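Lipase (Photobacterium sp. M37, PDB 2ORY) catalyses the hydrolysis of triacylglycerol ester bonds as a cold-adapted lipase of the alpha/beta hydrolase fold. Local coordinates at residues Q267-L270 / I271-M274; K38-L41 / K42-P46; P141-I145 / P146-K150; A217-F220 / D221-G225. All blocks are in the same frame, centred on the assembly; numbering follows the deposited sequence.

Contact 1: Q267-L270 / I271-M274; sequences QRAL and IRAM
Arg272 folds its guanidinium back over the preceding turn and lays one face on the backbone of Ala269, in the middle of the alpha-helix 265-278 of this alpha/beta hydrolase. Ala269 CA sits 3.5 Å above the guanidinium plane, nearer its rim than its centre, and Arg272 NH2 comes within 4.1 Å of Ala269 CB. The bend at chi3 (-56°) turns the arginine back toward the start of the helix. Arg272 NH1 also passes 3.3 Å from Arg268 O, but the angle is too poor for a hydrogen bond. Arg268 runs extended from CG to NE, away from the following turn, and the two NH1 atoms of Arg268 and Arg272 stay 6.3 Å apart, so these like charges are near but do not touch.

Another side of the helix is largely apolar and packs against helix 97-102. Leu270, Ile271 and Met274 all pack on Phe102, and Gln267 OE1 accepts a hydrogen bond from the hydroxyl of Ser98 on the same helix as Phe102. Each of the two later side chains, Ile271 and Met274, also brushes the carbonyl of the residue four places before it: Ile271 CG1 lies 3.1 Å from Gln267 O. Those carbonyls already serve the i to i+4 bonds in which the oxygens of Gln267 to Leu270 accept from the N-H groups of Ile271 to Met274. In Met274, CG stands anti to the carbonyl carbon (chi1 -71°), which carries the thioether back along the helix and puts its SD 3.8 Å from Leu270 O.

Contact 2: K38-L41 / K42-P46; sequences KEAL and KTWKP
Ala40 CB presses onto one face of the Trp44 indole, and this is where the contact is tight. The methyl stands 3.6 Å from the centroid of the five-membered ring, 21° off the normal, a CH-pi contact displaced toward the rim, with Trp44 NE1 only 3.4 Å from Ala40 CB. Met15 of helix 5-15 touches both side chains, and the ring of Phe47 meets the indole nearly parallel. All this happens at the C-terminal end of helix 30-43, where the bonding slackens. Ala40 O takes two donors there: Trp44 N, straight and in the carbonyl plane at 2.9 Å, and Thr43 N, which comes from well above that plane.

Thr43 borders this tight side, its OG1 lying in plane at the indole edge. It turns its hydroxyl between its own backbone N and carbonyl carbon (chi1 63°), and OG1 donates to Glu39 O at 3.1 Å, 41° out of the carbonyl plane. Thr43 CG2 lies 3.4 Å from the same oxygen. The loose, solvent side belongs to Glu39 and Lys42, both exposed and oppositely charged, yet they form no salt bridge: Glu39 OE1 and Lys42 NZ remain 6.2 Å apart.

Contact 3: P141-I145 / P146-K150; sequences PKSHI and PGENK
Pro141 lays its ring against a row of backbone oxygens from the later half of the loop, with CB 3.3 Å from Pro146 O and CD 3.1 Å from Gly147 O. The same CD lies 3.2 Å from Lys150 O, a carbonyl that also receives the indole N-H of Trp56. The oxygen of Pro141 is used as well: Asn149 N donates to it at 3.0 Å in an almost straight bond (176°), tying the start of the loop to its end.

The chain between helix 127-138 and helix 152-160 is built here from three type II beta turns, Lys142 to Ile145, Ile145 to Glu148 and Gly147 to Lys150. His144, Gly147 and Asn149 each take the positive phi of the third turn position. Glu148 reaches back across the loop to the first of these turns. Its CG is anti to the backbone N (chi1 -179°) and the chain stays extended, which carries OE1 to His144 N at 3.1 Å. That N-H meets the oxygen from above the carboxylate plane, 46° out of it, while the CG of Glu148 rests 3.5 Å from Lys142 O.

On the buried side, Ile145 CG2 packs 3.5 Å from Pro146 CD, the two side chains crossing obliquely. Ile145 goes on to touch Glu31 and Pro146 reaches Leu34, both of helix 30-43. Pro146 also meets Val54 and pairs by backbone with Gly57, which fastens the loop to the edge strand 52-63.

Contact 4: A217-F220 / D221-G225; sequences ADYF and DDCLG
The backbone of 217-224 is alpha-helical, with i to i+4 bonds from Asp221 N to Ala217 O through to Leu224 N to Phe220 O, slackening at Cys223, whose N-H is shared between Tyr219 O and, weakly, Phe220 O, and Gly225 leaves it with positive phi. This is the C-terminal end of helix 214-224 of the alpha/beta hydrolase fold, which packs on helix 175-189 and strand 199-206. Two i, i+4 pairs carry the side-chain contact.

In the first, a sulfur-aromatic contact, Cys223 SG sits over one face of the Tyr219 ring, 3.5 Å from its centroid and 25° off the normal. The sulfur is displaced toward the phenol end, while Tyr219 OH bonds to Asp189.

In the second, Phe220 swings CG anti to its own N (chi1 179°), and this sends the ring along the helix toward Leu224. Leu224 CD1 sits over one face, offset toward the rim, in a CH-pi contact 3.6 Å from the centroid, and Leu224 CD2 reaches Phe220 CZ at 3.5 Å.

Asp221 crosses Phe220 at about a right angle, its carboxylate plane 69° from the ring. Its OD1, bonded to the backbone N of Lys287, lies in the ring plane at the edge, 3.7 Å from Phe220 CD2.

How the contacts relate
Along the chain the order is contact 2, contact 3, contact 4, contact 1, each closed before the next opens. Contacts 2 and 3 are neighbours, with nearest atoms about 6 Å apart, and both reach helix 30-43 and strand 52-63, one edge of the five-stranded mixed sheet. Contact 4 packs on strand 199-206 at the other edge, its centre about 34 Å from that of contact 2. Contact 1 lies on helix 265-278, about 41 Å from contact 2 between centres and on the opposite side of the chain's centre. None of the four contains a residue of the probable Ser174, His312 and Asp236 triad; they belong to three helices and one loop outside the sheet.

Contact 1: Q267-L270 / I271-M274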
# COMPACT_ATOMS: atom_id res chain seq x y z
N GLN A 267 4.41 -11.59 21.18
CA GLN A 267 4.81 -11.34 19.80
C GLN A 267 5.79 -12.40 19.28
O GLN A 267 5.77 -12.76 18.10
CB GLN A 267 5.42 -9.95 19.68
CG GLN A 267 4.42 -8.86 19.36
CD GLN A 267 3.31 -8.73 20.40
OE1 GLN A 267 2.12 -8.74 20.05
NE2 GLN A 267 3.68 -8.58 21.66
N ARG A 268 6.66 -12.91 20.16
CA ARG A 268 7.61 -13.95 19.75
C ARG A 268 6.83 -15.18 19.34
O ARG A 268 7.21 -15.84 18.37
CB ARG A 268 8.57 -14.31 20.89
CG ARG A 268 9.71 -13.34 21.10
CD ARG A 268 10.51 -13.73 22.33
NE ARG A 268 11.61 -12.81 22.57
CZ ARG A 268 12.73 -12.80 21.86
NH1 ARG A 268 12.91 -13.67 20.88
NH2 ARG A 268 13.67 -11.90 22.13
N ALA A 269 5.76 -15.50 20.07
CA ALA A 269 4.91 -16.65 19.74
C ALA A 269 4.21 -16.41 18.40
O ALA A 269 4.09 -17.33 17.58
CB ALA A 269 3.86 -16.87 20.85
N LEU A 270 3.73 -15.18 18.16
CA LEU A 270 3.07 -14.87 16.89
C LEU A 270 4.06 -15.00 15.72
O LEU A 270 3.72 -15.57 14.69
CB LEU A 270 2.46 -13.46 16.90
CG LEU A 270 1.06 -13.34 17.53
CD1 LEU A 270 0.69 -11.90 17.79
CD2 LEU A 270 0.09 -13.96 16.58
N ILE A 271 5.27 -14.49 15.91
CA ILE A 271 6.30 -14.60 14.87
C ILE A 271 6.53 -16.07 14.52
O ILE A 271 6.54 -16.43 13.34
CB ILE A 271 7.64 -13.99 15.33
CG1 ILE A 271 7.48 -12.50 15.58
CG2 ILE A 271 8.70 -14.24 14.28
CD1 ILE A 271 7.24 -11.74 14.33
N ARG A 272 6.75 -16.91 15.52
CA ARG A 272 6.97 -18.34 15.27
C ARG A 272 5.76 -18.96 14.59
O ARG A 272 5.92 -19.79 13.70
CB ARG A 272 7.26 -19.11 16.57
CG ARG A 272 8.61 -18.77 17.21
CD ARG A 272 9.03 -19.84 18.20
NE ARG A 272 8.03 -20.08 19.24
CZ ARG A 272 7.79 -19.26 20.25
NH1 ARG A 272 8.48 -18.14 20.37
NH2 ARG A 272 6.88 -19.56 21.16
N ALA A 273 4.56 -18.58 14.99
CA ALA A 273 3.38 -19.12 14.32
C ALA A 273 3.36 -18.70 12.83
O ALA A 273 3.08 -19.52 11.96
CB ALA A 273 2.12 -18.65 15.03
N MET A 274 3.68 -17.43 12.55
CA MET A 274 3.73 -16.93 11.17
C MET A 274 4.73 -17.75 10.33
O MET A 274 4.46 -18.10 9.18
CB MET A 274 4.18 -15.47 11.12
CG MET A 274 3.18 -14.44 11.64
SD MET A 274 3.96 -12.86 12.07
CE MET A 274 4.24 -12.16 10.42

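Contact 2: K38-L41 / K42-P46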
# COMPACT_ATOMS: atom_id res chain seq x y z
N LYS A 38 -9.74 17.32 -0.75
CA LYS A 38 -9.79 18.57 -1.50
C LYS A 38 -9.04 19.68 -0.79
O LYS A 38 -8.34 20.47 -1.43
CB LYS A 38 -11.24 18.98 -1.76
CG LYS A 38 -12.01 18.02 -2.65
CD LYS A 38 -13.39 18.55 -2.98
CE LYS A 38 -14.17 17.55 -3.79
NZ LYS A 38 -15.53 18.03 -4.14
N GLU A 39 -9.18 19.76 0.53
CA GLU A 39 -8.47 20.79 1.27
C GLU A 39 -6.96 20.56 1.17
O GLU A 39 -6.18 21.51 1.01
CB GLU A 39 -8.87 20.78 2.75
CG GLU A 39 -8.12 21.83 3.56
CD GLU A 39 -8.31 21.69 5.06
OE1 GLU A 39 -7.78 22.55 5.80
OE2 GLU A 39 -8.99 20.74 5.50
N ALA A 40 -6.55 19.30 1.28
CA ALA A 40 -5.13 18.92 1.19
C ALA A 40 -4.54 19.25 -0.18
O ALA A 40 -3.49 19.87 -0.30
CB ALA A 40 -4.98 17.42 1.49
N LEU A 41 -5.22 18.81 -1.24
CA LEU A 41 -4.72 19.07 -2.58
C LEU A 41 -4.57 20.57 -2.81
O LEU A 41 -4.02 20.99 -3.83
CB LEU A 41 -5.68 18.48 -3.61
CG LEU A 41 -5.77 16.96 -3.73
CD1 LEU A 41 -6.83 16.61 -4.78
CD2 LEU A 41 -4.41 16.39 -4.13
N LYS A 42 -5.03 21.37 -1.86
CA LYS A 42 -4.97 22.82 -1.98
C LYS A 42 -3.98 23.47 -1.03
O LYS A 42 -3.57 24.60 -1.25
CB LYS A 42 -6.36 23.40 -1.73
CG LYS A 42 -6.45 24.90 -1.84
CD LYS A 42 -7.81 25.40 -1.34
CE LYS A 42 -7.96 25.22 0.17
NZ LYS A 42 -9.24 25.79 0.70
N THR A 43 -3.59 22.75 0.01
CA THR A 43 -2.68 23.33 0.98
C THR A 43 -1.35 22.61 1.16
O THR A 43 -0.34 23.24 1.48
CB THR A 43 -3.37 23.43 2.35
OG1 THR A 43 -3.69 22.11 2.82
CG2 THR A 43 -4.66 24.25 2.22
N TRP A 44 -1.34 21.30 0.96
CA TRP A 44 -0.11 20.53 1.12
C TRP A 44 0.92 21.02 0.10
O TRP A 44 0.61 21.16 -1.09
CB TRP A 44 -0.38 19.04 0.88
CG TRP A 44 -1.08 18.31 2.00
CD1 TRP A 44 -2.00 18.83 2.87
CD2 TRP A 44 -0.98 16.92 2.30
NE1 TRP A 44 -2.48 17.84 3.69
CE2 TRP A 44 -1.87 16.66 3.37
CE3 TRP A 44 -0.22 15.86 1.78
CZ2 TRP A 44 -2.03 15.38 3.91
CZ3 TRP A 44 -0.38 14.59 2.33
CH2 TRP A 44 -1.27 14.36 3.38
N LYS A 45 2.15 21.28 0.57
CA LYS A 45 3.21 21.76 -0.31
C LYS A 45 3.33 20.97 -1.63
O LYS A 45 3.16 21.52 -2.72
CB LYS A 45 4.56 21.74 0.41
CG LYS A 45 4.70 22.72 1.56
CD LYS A 45 6.14 22.69 2.08
CE LYS A 45 6.30 23.44 3.41
NZ LYS A 45 7.70 23.38 3.95
N PRO A 46 3.60 19.66 -1.54
CA PRO A 46 3.73 18.84 -2.74
C PRO A 46 2.58 18.92 -3.76
O PRO A 46 2.77 18.60 -4.94
CB PRO A 46 3.93 17.43 -2.18
CG PRO A 46 3.24 17.48 -0.88
CD PRO A 46 3.66 18.81 -0.33

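Contact 3: P141-I145 / P146-K150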
# COMPACT_ATOMS: atom_id res chain seq x y z
N PRO A 141 -17.91 4.13 -5.98
CA PRO A 141 -18.14 5.32 -5.17
C PRO A 141 -19.65 5.46 -5.01
O PRO A 141 -20.42 5.05 -5.88
CB PRO A 141 -17.54 6.44 -6.02
CG PRO A 141 -16.55 5.74 -6.89
CD PRO A 141 -17.28 4.49 -7.26
N LYS A 142 -20.09 6.04 -3.90
CA LYS A 142 -21.52 6.21 -3.67
C LYS A 142 -22.01 7.51 -4.31
O LYS A 142 -21.24 8.22 -4.94
CB LYS A 142 -21.81 6.22 -2.16
CG LYS A 142 -21.40 4.93 -1.46
CD LYS A 142 -21.63 5.01 0.04
CE LYS A 142 -20.89 3.89 0.75
NZ LYS A 142 -21.18 2.57 0.11
N SER A 143 -23.29 7.81 -4.14
CA SER A 143 -23.89 9.02 -4.67
C SER A 143 -23.17 10.28 -4.20
O SER A 143 -22.74 10.37 -3.05
CB SER A 143 -25.37 9.09 -4.25
OG SER A 143 -25.96 10.33 -4.61
N HIS A 144 -23.04 11.24 -5.11
CA HIS A 144 -22.42 12.54 -4.84
C HIS A 144 -20.92 12.48 -4.71
O HIS A 144 -20.27 13.48 -4.40
CB HIS A 144 -23.02 13.17 -3.59
CG HIS A 144 -24.51 13.34 -3.66
ND1 HIS A 144 -25.28 13.60 -2.55
CD2 HIS A 144 -25.36 13.27 -4.71
CE1 HIS A 144 -26.55 13.68 -2.91
NE2 HIS A 144 -26.63 13.48 -4.21
N ILE A 145 -20.37 11.29 -4.92
CA ILE A 145 -18.94 11.07 -4.85
C ILE A 145 -18.44 10.92 -6.29
O ILE A 145 -19.06 10.24 -7.11
CB ILE A 145 -18.58 9.78 -4.06
CG1 ILE A 145 -19.16 9.84 -2.63
CG2 ILE A 145 -17.06 9.59 -4.03
CD1 ILE A 145 -18.62 10.99 -1.75
N PRO A 146 -17.32 11.57 -6.62
CA PRO A 146 -16.88 11.39 -8.01
C PRO A 146 -16.75 9.91 -8.40
O PRO A 146 -16.39 9.06 -7.57
CB PRO A 146 -15.54 12.15 -8.07
CG PRO A 146 -15.18 12.44 -6.64
CD PRO A 146 -16.49 12.54 -5.90
N GLY A 147 -17.07 9.62 -9.65
CA GLY A 147 -17.00 8.26 -10.16
C GLY A 147 -18.16 7.41 -9.69
O GLY A 147 -18.14 6.18 -9.77
N GLU A 148 -19.19 8.09 -9.20
CA GLU A 148 -20.40 7.46 -8.67
C GLU A 148 -20.89 6.25 -9.48
O GLU A 148 -21.09 6.34 -10.70
CB GLU A 148 -21.49 8.53 -8.59
CG GLU A 148 -22.81 8.06 -8.03
CD GLU A 148 -23.94 9.06 -8.28
OE1 GLU A 148 -23.76 10.26 -7.99
OE2 GLU A 148 -25.02 8.64 -8.75
N ASN A 149 -21.08 5.14 -8.78
CA ASN A 149 -21.58 3.88 -9.34
C ASN A 149 -20.80 3.19 -10.43
O ASN A 149 -21.39 2.51 -11.27
CB ASN A 149 -23.01 4.07 -9.84
CG ASN A 149 -23.96 4.41 -8.73
OD1 ASN A 149 -24.05 3.67 -7.74
ND2 ASN A 149 -24.67 5.53 -8.86
N LYS A 150 -19.49 3.35 -10.44
CA LYS A 150 -18.66 2.69 -11.44
C LYS A 150 -17.48 2.02 -10.76
O LYS A 150 -16.92 2.57 -9.81
CB LYS A 150 -18.15 3.72 -12.45
CG LYS A 150 -19.23 4.27 -13.35
CD LYS A 150 -19.01 5.75 -13.63
CE LYS A 150 -20.15 6.33 -14.46
NZ LYS A 150 -20.16 7.82 -14.39

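Contact 4: A217-F220 / D221-G225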
# COMPACT_ATOMS: atom_id res chain seq x y z
N ALA A 217 6.09 -13.05 -7.84
CA ALA A 217 7.02 -11.93 -7.71
C ALA A 217 7.96 -11.83 -8.92
O ALA A 217 8.24 -10.74 -9.40
CB ALA A 217 7.83 -12.06 -6.42
N ASP A 218 8.46 -12.97 -9.39
CA ASP A 218 9.35 -12.94 -10.56
C ASP A 218 8.56 -12.51 -11.82
O ASP A 218 9.05 -11.75 -12.65
CB ASP A 218 10.01 -14.30 -10.78
CG ASP A 218 11.12 -14.59 -9.77
OD1 ASP A 218 11.69 -13.63 -9.20
OD2 ASP A 218 11.43 -15.79 -9.56
N TYR A 219 7.33 -12.99 -11.96
CA TYR A 219 6.55 -12.57 -13.10
C TYR A 219 6.32 -11.06 -13.00
O TYR A 219 6.48 -10.33 -13.98
CB TYR A 219 5.21 -13.29 -13.12
CG TYR A 219 4.29 -12.77 -14.19
CD1 TYR A 219 4.58 -12.95 -15.54
CD2 TYR A 219 3.14 -12.06 -13.85
CE1 TYR A 219 3.74 -12.45 -16.53
CE2 TYR A 219 2.30 -11.55 -14.83
CZ TYR A 219 2.60 -11.75 -16.16
OH TYR A 219 1.78 -11.21 -17.12
N PHE A 220 5.94 -10.59 -11.81
CA PHE A 220 5.72 -9.15 -11.61
C PHE A 220 6.96 -8.32 -12.03
O PHE A 220 6.83 -7.30 -12.72
CB PHE A 220 5.42 -8.86 -10.13
CG PHE A 220 5.21 -7.41 -9.84
CD1 PHE A 220 3.94 -6.85 -9.90
CD2 PHE A 220 6.29 -6.58 -9.55
CE1 PHE A 220 3.74 -5.49 -9.67
CE2 PHE A 220 6.11 -5.22 -9.32
CZ PHE A 220 4.83 -4.67 -9.38
N ASP A 221 8.14 -8.74 -11.60
CA ASP A 221 9.38 -8.03 -11.93
C ASP A 221 9.59 -7.94 -13.43
O ASP A 221 9.86 -6.87 -13.98
CB ASP A 221 10.58 -8.74 -11.29
CG ASP A 221 10.65 -8.52 -9.80
OD1 ASP A 221 9.81 -7.76 -9.27
OD2 ASP A 221 11.55 -9.11 -9.15
N ASP A 222 9.44 -9.08 -14.09
CA ASP A 222 9.60 -9.14 -15.53
C ASP A 222 8.57 -8.25 -16.24
O ASP A 222 8.83 -7.75 -17.34
CB ASP A 222 9.48 -10.59 -16.01
CG ASP A 222 9.86 -10.75 -17.46
OD1 ASP A 222 8.96 -10.76 -18.34
OD2 ASP A 222 11.08 -10.85 -17.73
N CYS A 223 7.41 -8.03 -15.62
CA CYS A 223 6.37 -7.20 -16.23
C CYS A 223 6.48 -5.70 -15.99
O CYS A 223 6.24 -4.92 -16.91
CB CYS A 223 4.99 -7.64 -15.76
SG CYS A 223 4.49 -9.17 -16.46
N LEU A 224 6.80 -5.29 -14.76
CA LEU A 224 6.94 -3.86 -14.48
C LEU A 224 8.37 -3.36 -14.56
O LEU A 224 8.60 -2.17 -14.83
CB LEU A 224 6.38 -3.49 -13.11
CG LEU A 224 4.86 -3.46 -13.15
CD1 LEU A 224 4.32 -4.86 -12.94
CD2 LEU A 224 4.35 -2.52 -12.09
N GLY A 225 9.31 -4.26 -14.32
CA GLY A 225 10.71 -3.89 -14.37
C GLY A 225 10.96 -2.55 -13.72
O GLY A 225 10.79 -2.41 -12.51